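Local structure of 6-phosphogluconolactonase (Thermotoga maritima, 1VL1) at residues 63-68 and 98-103; 135-140 and 189-194; 155-160 and 214-219. The protein catalyses the hydrolysis of 6-phosphogluconolactone to 6-phosphogluconate, the second step of the oxidative stage of the pentose phosphate pathway. All coordinates share one frame; numbering follows the deposited sequence.

Contact 1 of 3, residues 63-68 and 98-103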
loop_
_atom_site.group_PDB
_atom_site.type_symbol
_atom_site.label_atom_id
_atom_site.label_comp_id
_atom_site.label_asym_id
_atom_site.label_seq_id
_atom_site.Cartn_x
_atom_site.Cartn_y
_atom_site.Cartn_z
ATOM N N LYS A 63 10.139 10.422 -5.184
ATOM C CA LYS A 63 10.692 11.541 -4.404
ATOM C C LYS A 63 11.106 11.079 -3.009
ATOM O O LYS A 63 12.150 11.537 -2.535
ATOM C CB LYS A 63 9.695 12.669 -4.270
ATOM C CG LYS A 63 9.456 13.473 -5.537
ATOM N N LEU A 64 10.340 10.175 -2.390
ATOM C CA LEU A 64 10.727 9.621 -1.064
ATOM C C LEU A 64 12.090 8.961 -1.121
ATOM O O LEU A 64 12.893 9.090 -0.207
ATOM C CB LEU A 64 9.707 8.623 -0.527
ATOM C CG LEU A 64 8.483 9.246 0.118
ATOM C CD1 LEU A 64 7.419 8.220 0.308
ATOM C CD2 LEU A 64 8.883 9.871 1.475
ATOM N N ALA A 65 12.380 8.303 -2.244
ATOM C CA ALA A 65 13.661 7.612 -2.414
ATOM C C ALA A 65 14.854 8.526 -2.326
ATOM O O ALA A 65 15.966 8.053 -2.085
ATOM C CB ALA A 65 13.698 6.860 -3.716
ATOM N N GLU A 66 14.620 9.810 -2.542
ATOM C CA GLU A 66 15.656 10.820 -2.525
ATOM C C GLU A 66 15.903 11.408 -1.126
ATOM O O GLU A 66 16.864 12.143 -0.936
ATOM C CB GLU A 66 15.303 11.931 -3.535
ATOM C CG GLU A 66 15.316 11.406 -4.971
ATOM C CD GLU A 66 14.639 12.301 -5.995
ATOM O OE1 GLU A 66 14.320 13.499 -5.689
ATOM O OE2 GLU A 66 14.424 11.773 -7.128
ATOM N N GLN A 67 15.066 11.065 -0.146
ATOM C CA GLN A 67 15.194 11.648 1.188
ATOM C C GLN A 67 16.323 10.921 1.933
ATOM O O GLN A 67 16.561 9.758 1.665
ATOM C CB GLN A 67 13.881 11.502 1.967
ATOM C CG GLN A 67 12.615 12.029 1.289
ATOM C CD GLN A 67 12.759 13.446 0.870
ATOM O OE1 GLN A 67 12.764 14.315 1.715
ATOM N NE2 GLN A 67 12.882 13.699 -0.442
ATOM N N LYS A 68 16.979 11.592 2.877
ATOM C CA LYS A 68 18.025 10.984 3.696
ATOM C C LYS A 68 17.333 10.361 4.921
ATOM O O LYS A 68 17.168 10.987 5.965
ATOM C CB LYS A 68 19.079 11.999 4.102
ATOM C CG LYS A 68 19.963 12.508 2.939
ATOM C CD LYS A 68 20.609 11.397 2.060
ATOM C CE LYS A 68 21.519 12.028 1.006
ATOM N NZ LYS A 68 22.243 11.026 0.105
ATOM N N GLU A 98 11.726 0.060 -9.459
ATOM C CA GLU A 98 12.253 1.094 -10.356
ATOM C C GLU A 98 12.356 2.477 -9.684
ATOM O O GLU A 98 13.316 3.202 -9.909
ATOM C CB GLU A 98 11.405 1.149 -11.628
ATOM C CG GLU A 98 11.914 0.170 -12.683
ATOM C CD GLU A 98 11.005 -0.052 -13.876
ATOM O OE1 GLU A 98 9.920 0.580 -13.976
ATOM O OE2 GLU A 98 11.409 -0.914 -14.684
ATOM N N VAL A 99 11.323 2.853 -8.929
ATOM C CA VAL A 99 11.252 4.195 -8.319
ATOM C C VAL A 99 11.859 4.275 -6.926
ATOM O O VAL A 99 12.309 5.358 -6.504
ATOM C CB VAL A 99 9.806 4.748 -8.309
ATOM C CG1 VAL A 99 9.315 4.928 -9.762
ATOM C CG2 VAL A 99 8.889 3.946 -7.465
ATOM N N LEU A 100 11.917 3.153 -6.215
ATOM C CA LEU A 100 12.329 3.187 -4.818
ATOM C C LEU A 100 13.363 2.159 -4.449
ATOM O O LEU A 100 14.422 2.519 -4.013
ATOM C CB LEU A 100 11.107 3.015 -3.933
ATOM C CG LEU A 100 11.293 2.934 -2.426
ATOM C CD1 LEU A 100 11.878 4.243 -1.904
ATOM C CD2 LEU A 100 9.951 2.663 -1.694
ATOM N N PHE A 101 13.048 0.873 -4.596
ATOM C CA PHE A 101 13.930 -0.163 -4.025
ATOM C C PHE A 101 15.305 -0.195 -4.650
ATOM O O PHE A 101 16.257 -0.628 -4.018
ATOM C CB PHE A 101 13.315 -1.569 -4.075
ATOM C CG PHE A 101 11.965 -1.724 -3.440
ATOM C CD1 PHE A 101 11.572 -1.043 -2.283
ATOM C CD2 PHE A 101 11.052 -2.642 -4.007
ATOM C CE1 PHE A 101 10.300 -1.252 -1.768
ATOM C CE2 PHE A 101 9.848 -2.866 -3.447
ATOM C CZ PHE A 101 9.469 -2.163 -2.342
ATOM N N SER A 102 15.398 0.196 -5.912
ATOM C CA SER A 102 16.673 0.189 -6.653
ATOM C C SER A 102 17.319 1.575 -6.612
ATOM O O SER A 102 18.448 1.759 -7.130
ATOM C CB SER A 102 16.408 -0.230 -8.100
ATOM O OG SER A 102 15.904 0.867 -8.929
ATOM N N ARG A 103 16.600 2.589 -6.067
ATOM C CA ARG A 103 17.104 3.954 -6.029
ATOM C C ARG A 103 17.594 4.394 -4.659
ATOM O O ARG A 103 18.670 5.011 -4.541
ATOM C CB ARG A 103 16.102 4.905 -6.622
ATOM C CG ARG A 103 16.011 4.790 -8.135
ATOM C CD ARG A 103 14.941 5.683 -8.767
ATOM N NE ARG A 103 15.339 7.096 -8.796
ATOM C CZ ARG A 103 14.850 8.060 -8.014
ATOM N NH1 ARG A 103 13.961 7.802 -7.080
ATOM N NH2 ARG A 103 15.301 9.308 -8.141
#
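Arg-103 NH2 gives a hydrogen bond of 2.8 Å to OE2 of Glu-66, part of a salt bridge that joins the ends of helices 57-64 and 92-101. The carboxylate oxygen lies near the guanidinium plane and accepts through its anti lone pair, the one turned from its twin oxygen. Only NH2 and OE2 are bonded, and the carboxylate and guanidinium planes are 67° apart. NH1 turns back to its own segment and donates to Val-99 O at 3.0 Å, again nearly in plane, and it also bonds Glu-62 O on the neighbouring helix. A bend at chi3 (74°) folds the arginine chain back toward these acceptors. Next to this polar clasp the methyl of Ala-65 touches three groups: its CB is 3.5 Å from both Val-99 O and Arg-103 NH1, and 3.7 Å from CD1 of Leu-100, whose side chain also touches Leu-51 of strand 47-51. The contact thus grades from a charged, exposed side to an apolar, buried one, and the bonds at NH1 and NH2, with Val-99 O and Glu-66 OE2 both close to the guanidinium plane, would limit its rotation.

Contact 2 of 3, residues 135-140 and 189-194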
loop_
_atom_site.group_PDB
_atom_site.type_symbol
_atom_site.label_atom_id
_atom_site.label_comp_id
_atom_site.label_asym_id
_atom_site.label_seq_id
_atom_site.Cartn_x
_atom_site.Cartn_y
_atom_site.Cartn_z
ATOM N N THR A 135 6.891 -8.617 11.673
ATOM C CA THR A 135 6.173 -7.760 12.612
ATOM C C THR A 135 4.751 -8.259 12.867
ATOM O O THR A 135 4.191 -8.944 12.019
ATOM C CB THR A 135 6.100 -6.309 11.982
ATOM O OG1 THR A 135 5.470 -5.420 12.909
ATOM C CG2 THR A 135 5.232 -6.261 10.722
ATOM N N ASP A 136 4.147 -7.874 13.996
ATOM C CA ASP A 136 2.697 -8.111 14.203
ATOM C C ASP A 136 1.829 -6.885 13.899
ATOM O O ASP A 136 0.574 -6.912 14.020
ATOM C CB ASP A 136 2.398 -8.607 15.619
ATOM C CG ASP A 136 2.941 -7.700 16.703
ATOM O OD1 ASP A 136 3.511 -6.613 16.453
ATOM O OD2 ASP A 136 2.836 -8.086 17.909
ATOM N N GLN A 137 2.491 -5.805 13.468
ATOM C CA GLN A 137 1.851 -4.508 13.313
ATOM C C GLN A 137 2.599 -3.671 12.289
ATOM O O GLN A 137 3.777 -3.440 12.458
ATOM C CB GLN A 137 1.864 -3.770 14.667
ATOM C CG GLN A 137 1.107 -2.474 14.706
ATOM C CD GLN A 137 0.977 -1.919 16.114
ATOM O OE1 GLN A 137 -0.082 -2.059 16.749
ATOM N NE2 GLN A 137 2.046 -1.287 16.610
ATOM N N PHE A 138 1.923 -3.200 11.243
ATOM C CA PHE A 138 2.519 -2.197 10.370
ATOM C C PHE A 138 2.391 -0.828 11.027
ATOM O O PHE A 138 1.404 -0.534 11.739
ATOM C CB PHE A 138 1.844 -2.188 9.016
ATOM C CG PHE A 138 1.868 -3.491 8.304
ATOM C CD1 PHE A 138 3.076 -4.048 7.889
ATOM C CD2 PHE A 138 0.707 -4.143 7.985
ATOM C CE1 PHE A 138 3.102 -5.261 7.212
ATOM C CE2 PHE A 138 0.718 -5.341 7.265
ATOM C CZ PHE A 138 1.916 -5.912 6.900
ATOM N N ASP A 139 3.384 0.001 10.810
ATOM C CA ASP A 139 3.369 1.389 11.300
ATOM C C ASP A 139 2.608 2.297 10.326
ATOM O O ASP A 139 1.852 3.177 10.744
ATOM C CB ASP A 139 4.809 1.887 11.464
ATOM C CG ASP A 139 5.519 1.191 12.562
ATOM O OD1 ASP A 139 5.100 1.286 13.754
ATOM O OD2 ASP A 139 6.514 0.483 12.330
ATOM N N LEU A 140 2.766 2.029 9.041
ATOM C CA LEU A 140 2.249 2.912 8.026
ATOM C C LEU A 140 1.872 2.143 6.797
ATOM O O LEU A 140 2.623 1.266 6.402
ATOM C CB LEU A 140 3.349 3.874 7.704
ATOM C CG LEU A 140 3.141 5.012 6.731
ATOM C CD1 LEU A 140 1.973 5.860 7.161
ATOM C CD2 LEU A 140 4.352 5.886 6.714
ATOM N N THR A 189 -4.074 -3.723 10.776
ATOM C CA THR A 189 -3.078 -3.654 11.839
ATOM C C THR A 189 -2.213 -2.396 11.751
ATOM O O THR A 189 -1.475 -2.103 12.698
ATOM C CB THR A 189 -2.105 -4.854 11.858
ATOM O OG1 THR A 189 -1.304 -4.876 10.662
ATOM C CG2 THR A 189 -2.865 -6.175 11.886
ATOM N N SER A 190 -2.312 -1.657 10.655
ATOM C CA SER A 190 -1.500 -0.460 10.476
ATOM C C SER A 190 -1.928 0.660 11.417
ATOM O O SER A 190 -3.111 0.970 11.526
ATOM C CB SER A 190 -1.624 0.028 9.055
ATOM O OG SER A 190 -1.319 -0.916 8.050
ATOM N N LEU A 191 -0.963 1.275 12.105
ATOM C CA LEU A 191 -1.232 2.421 12.974
ATOM C C LEU A 191 -1.811 3.589 12.140
ATOM O O LEU A 191 -2.810 4.187 12.532
ATOM C CB LEU A 191 0.034 2.848 13.732
ATOM C CG LEU A 191 0.625 1.806 14.699
ATOM C CD1 LEU A 191 1.925 2.344 15.328
ATOM C CD2 LEU A 191 -0.394 1.487 15.839
ATOM N N TYR A 192 -1.197 3.852 10.987
ATOM C CA TYR A 192 -1.602 4.956 10.110
ATOM C C TYR A 192 -1.842 4.425 8.717
ATOM O O TYR A 192 -1.034 3.694 8.187
ATOM C CB TYR A 192 -0.519 6.042 10.087
ATOM C CG TYR A 192 -0.242 6.645 11.444
ATOM C CD1 TYR A 192 -1.030 7.643 11.936
ATOM C CD2 TYR A 192 0.793 6.144 12.262
ATOM C CE1 TYR A 192 -0.818 8.177 13.211
ATOM C CE2 TYR A 192 1.029 6.670 13.569
ATOM C CZ TYR A 192 0.196 7.696 14.019
ATOM O OH TYR A 192 0.367 8.280 15.265
ATOM N N VAL A 193 -3.002 4.749 8.143
ATOM C CA VAL A 193 -3.299 4.401 6.808
ATOM C C VAL A 193 -3.446 5.720 6.026
ATOM O O VAL A 193 -4.186 6.621 6.450
ATOM C CB VAL A 193 -4.613 3.612 6.701
ATOM C CG1 VAL A 193 -5.025 3.485 5.294
ATOM C CG2 VAL A 193 -4.456 2.229 7.297
ATOM N N LEU A 194 -2.669 5.822 4.955
ATOM C CA LEU A 194 -2.702 6.976 4.054
ATOM C C LEU A 194 -3.250 6.535 2.723
ATOM O O LEU A 194 -2.728 5.603 2.109
ATOM C CB LEU A 194 -1.288 7.521 3.825
ATOM C CG LEU A 194 -0.443 7.782 5.076
ATOM C CD1 LEU A 194 0.878 8.546 4.705
ATOM C CD2 LEU A 194 -1.185 8.523 6.102
#
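Leu-191 lies across the amide of Gln-137 at about a right angle, and alongside Asp-139 with both side chains pointing the same way, at the point where two neighbouring parallel strands of the Rossmann-like sheet begin. Segment 135-140 leads from helix 120-134 into strand 140-143, and segment 189-194 leads into strand 192-198; their directions differ by only 8°. The glutamine reaches its neighbour because its CG is anti to the backbone N (chi1 -174°) and the chain stays extended, bringing CD to 3.7 Å from CD2 of Leu-191. Its OE1 also accepts a hydrogen bond from Lys-223. Asp-139 sets OD1 beside CD1 of Leu-191, while its OD2 makes a salt bridge with Lys-44 and accepts from the backbone N of Phe-48, so the carboxylate ties the start of strand 140-143 to strand 47-51.

The ring of Phe-138 crosses the Thr-189 side chain obliquely, with CD2 3.4 Å from OG1. The hydroxyls near the ring have polar partners of their own: Thr-189 OG1 bonds Ala-186 O and Ser-190 OG bonds Leu-187 O. Phe-77 meets the same ring edge-to-face.

Further along, Leu-140 and Tyr-192 form a parallel bridge with both side chains on one face of the sheet, the face covered by helix 25-43. CD1 of Leu-140 packs 3.7 Å from CG of Leu-194. The backbones are joined by Leu-191 N to Phe-138 O at 3.0 Å and by Tyr-192 N to Asp-139 O at 3.1 Å. That same Asp-139 oxygen also lies at the edge of the tyrosine ring, 3.5 Å from CD2 of Tyr-192.

Contact 3 of 3, residues 155-160 and 214-219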
loop_
_atom_site.group_PDB
_atom_site.type_symbol
_atom_site.label_atom_id
_atom_site.label_comp_id
_atom_site.label_asym_id
_atom_site.label_seq_id
_atom_site.Cartn_x
_atom_site.Cartn_y
_atom_site.Cartn_z
ATOM N N PHE A 155 -11.065 -6.372 -4.484
ATOM C CA PHE A 155 -12.107 -5.918 -5.398
ATOM C C PHE A 155 -13.487 -6.297 -4.881
ATOM O O PHE A 155 -14.468 -5.648 -5.229
ATOM C CB PHE A 155 -11.911 -6.519 -6.795
ATOM C CG PHE A 155 -10.712 -5.940 -7.531
ATOM C CD1 PHE A 155 -10.814 -4.812 -8.285
ATOM C CD2 PHE A 155 -9.482 -6.499 -7.392
ATOM C CE1 PHE A 155 -9.705 -4.276 -8.908
ATOM C CE2 PHE A 155 -8.368 -5.945 -7.981
ATOM C CZ PHE A 155 -8.472 -4.847 -8.722
ATOM N N ASP A 156 -13.535 -7.340 -4.063
ATOM C CA ASP A 156 -14.733 -7.958 -3.493
ATOM C C ASP A 156 -14.618 -8.009 -1.963
ATOM O O ASP A 156 -13.551 -8.261 -1.416
ATOM C CB ASP A 156 -14.916 -9.387 -4.039
ATOM C CG ASP A 156 -15.349 -9.377 -5.459
ATOM O OD1 ASP A 156 -16.482 -8.936 -5.703
ATOM O OD2 ASP A 156 -14.618 -9.707 -6.392
ATOM N N LEU A 157 -15.729 -7.844 -1.260
ATOM C CA LEU A 157 -15.645 -7.880 0.192
ATOM C C LEU A 157 -15.217 -9.244 0.744
ATOM O O LEU A 157 -14.481 -9.299 1.733
ATOM C CB LEU A 157 -16.952 -7.385 0.851
ATOM C CG LEU A 157 -17.402 -5.988 0.387
ATOM C CD1 LEU A 157 -18.602 -5.602 1.198
ATOM C CD2 LEU A 157 -16.312 -4.968 0.525
ATOM N N GLU A 158 -15.617 -10.324 0.091
ATOM C CA GLU A 158 -15.230 -11.652 0.540
ATOM C C GLU A 158 -13.729 -11.727 0.625
ATOM O O GLU A 158 -13.191 -12.332 1.556
ATOM C CB GLU A 158 -15.731 -12.736 -0.444
ATOM C CG GLU A 158 -15.355 -14.162 -0.019
ATOM C CD GLU A 158 -15.778 -15.210 -0.987
ATOM O OE1 GLU A 158 -16.453 -14.887 -1.964
ATOM O OE2 GLU A 158 -15.480 -16.379 -0.702
ATOM N N THR A 159 -13.048 -11.218 -0.414
ATOM C CA THR A 159 -11.563 -11.210 -0.434
ATOM C C THR A 159 -11.019 -10.445 0.766
ATOM O O THR A 159 -10.099 -10.881 1.459
ATOM C CB THR A 159 -11.067 -10.509 -1.710
ATOM O OG1 THR A 159 -11.440 -11.236 -2.854
ATOM C CG2 THR A 159 -9.532 -10.545 -1.805
ATOM N N GLY A 160 -11.555 -9.264 0.990
ATOM C CA GLY A 160 -11.039 -8.457 2.071
ATOM C C GLY A 160 -11.327 -9.071 3.422
ATOM O O GLY A 160 -10.541 -8.877 4.343
ATOM N N PRO A 214 -20.268 0.711 1.114
ATOM C CA PRO A 214 -19.295 -0.310 1.485
ATOM C C PRO A 214 -18.339 -0.710 0.339
ATOM O O PRO A 214 -18.136 -1.889 0.059
ATOM C CB PRO A 214 -20.206 -1.490 1.950
ATOM C CG PRO A 214 -21.379 -1.352 1.119
ATOM C CD PRO A 214 -21.624 0.157 0.969
ATOM N N LEU A 215 -17.738 0.263 -0.316
ATOM C CA LEU A 215 -16.648 -0.011 -1.259
ATOM C C LEU A 215 -15.496 -0.591 -0.457
ATOM O O LEU A 215 -15.406 -0.327 0.751
ATOM C CB LEU A 215 -16.167 1.294 -1.915
ATOM C CG LEU A 215 -17.200 2.115 -2.634
ATOM C CD1 LEU A 215 -16.612 3.432 -3.168
ATOM C CD2 LEU A 215 -17.843 1.359 -3.715
ATOM N N PRO A 216 -14.623 -1.387 -1.085
ATOM C CA PRO A 216 -13.508 -1.979 -0.313
ATOM C C PRO A 216 -12.737 -0.967 0.566
ATOM O O PRO A 216 -12.403 -1.281 1.709
ATOM C CB PRO A 216 -12.630 -2.609 -1.386
ATOM C CG PRO A 216 -13.690 -3.093 -2.382
ATOM C CD PRO A 216 -14.639 -1.912 -2.478
ATOM N N ALA A 217 -12.401 0.184 -0.010
ATOM C CA ALA A 217 -11.638 1.179 0.717
ATOM C C ALA A 217 -12.304 1.649 1.977
ATOM O O ALA A 217 -11.630 2.185 2.891
ATOM C CB ALA A 217 -11.293 2.325 -0.152
ATOM N N TYR A 218 -13.628 1.581 2.021
ATOM C CA TYR A 218 -14.398 1.964 3.234
ATOM C C TYR A 218 -13.941 1.192 4.453
ATOM O O TYR A 218 -13.987 1.722 5.543
ATOM C CB TYR A 218 -15.892 1.680 3.048
ATOM C CG TYR A 218 -16.756 1.980 4.229
ATOM C CD1 TYR A 218 -17.092 3.285 4.562
ATOM C CD2 TYR A 218 -17.254 0.938 5.024
ATOM C CE1 TYR A 218 -17.910 3.545 5.656
ATOM C CE2 TYR A 218 -18.096 1.175 6.063
ATOM C CZ TYR A 218 -18.383 2.491 6.409
ATOM O OH TYR A 218 -19.230 2.768 7.464
ATOM N N PHE A 219 -13.454 -0.034 4.265
ATOM C CA PHE A 219 -13.152 -0.909 5.433
ATOM C C PHE A 219 -11.742 -0.866 5.928
ATOM O O PHE A 219 -11.433 -1.540 6.924
ATOM C CB PHE A 219 -13.563 -2.354 5.133
ATOM C CG PHE A 219 -15.028 -2.509 4.862
ATOM C CD1 PHE A 219 -15.954 -2.566 5.903
ATOM C CD2 PHE A 219 -15.485 -2.535 3.572
ATOM C CE1 PHE A 219 -17.295 -2.650 5.657
ATOM C CE2 PHE A 219 -16.868 -2.620 3.319
ATOM C CZ PHE A 219 -17.758 -2.705 4.360
#
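Leu-157 carries the close part of this contact, driving its two methyls toward the turn that runs from Pro-214 to Phe-219. CD2 does most of the touching: it sits 3.6 Å from Pro-214 O and 3.7 Å from CE2 of Phe-219, approaching the ring obliquely while the two side chains cross at about a right angle. CD1 of Leu-157 comes to CE2 of Phe-219 at 4.0 Å. With CG anti to its carbonyl carbon (chi1 -55°) and chi2 extended, the leucine branch reaches from the start of the short helix 157-160 to segment 214-219. Asp-156 occupies the N-cap position of that helix without a capping bond from its side chain.

The ring of Phe-219 is backed by its neighbour, since CD2 of Tyr-218 lies 3.6 Å above the plane, over the ring centre, and Phe-184 meets the phenylalanine ring as well. Segment 214-219 belongs to the connection between helix 200-210 and strand 225-231 of the Rossmann-like fold, and its residues 216-219 form a short 3-10 turn. Segment 155-160 belongs to the connection between strands 140-143 and 166-168, and no hydrogen bond links the two segments.

Pro-216 is buried, touching Val-151, and its CG stands 3.9 Å from Phe-155 O. The loose, solvent side lies at the exposed ring of Pro-214: although its carbonyl oxygen is close to the leucine, its CB stays 4.5 Å from CD1 of Leu-157. Phe-155 starts away from segment 214-219, and its ring stacks on His-150; the side chain is about 5 Å from a bound citrate, probably taken up from the crystallisation liquor.

Contact 2 lies where two strands of the sheet begin, and its centre is about 21 Å from that of contact 1 and about 18 Å from that of contact 3; nearest atoms are about 7 Å apart in each case. Contacts 1 and 3 lie on opposite sides of the chain's centre, their own centres about 30 Å apart. Helix 25-43 bridges the first two, since Ile-33 touches both Leu-64 and Leu-194. The segments of contacts 2 and 3 alternate along the sequence, whereas contact 1 closes before either opens. Contact 3 is the one whose Phe-155 side chain is about 5 Å from a bound citrate, which may mark a pocket.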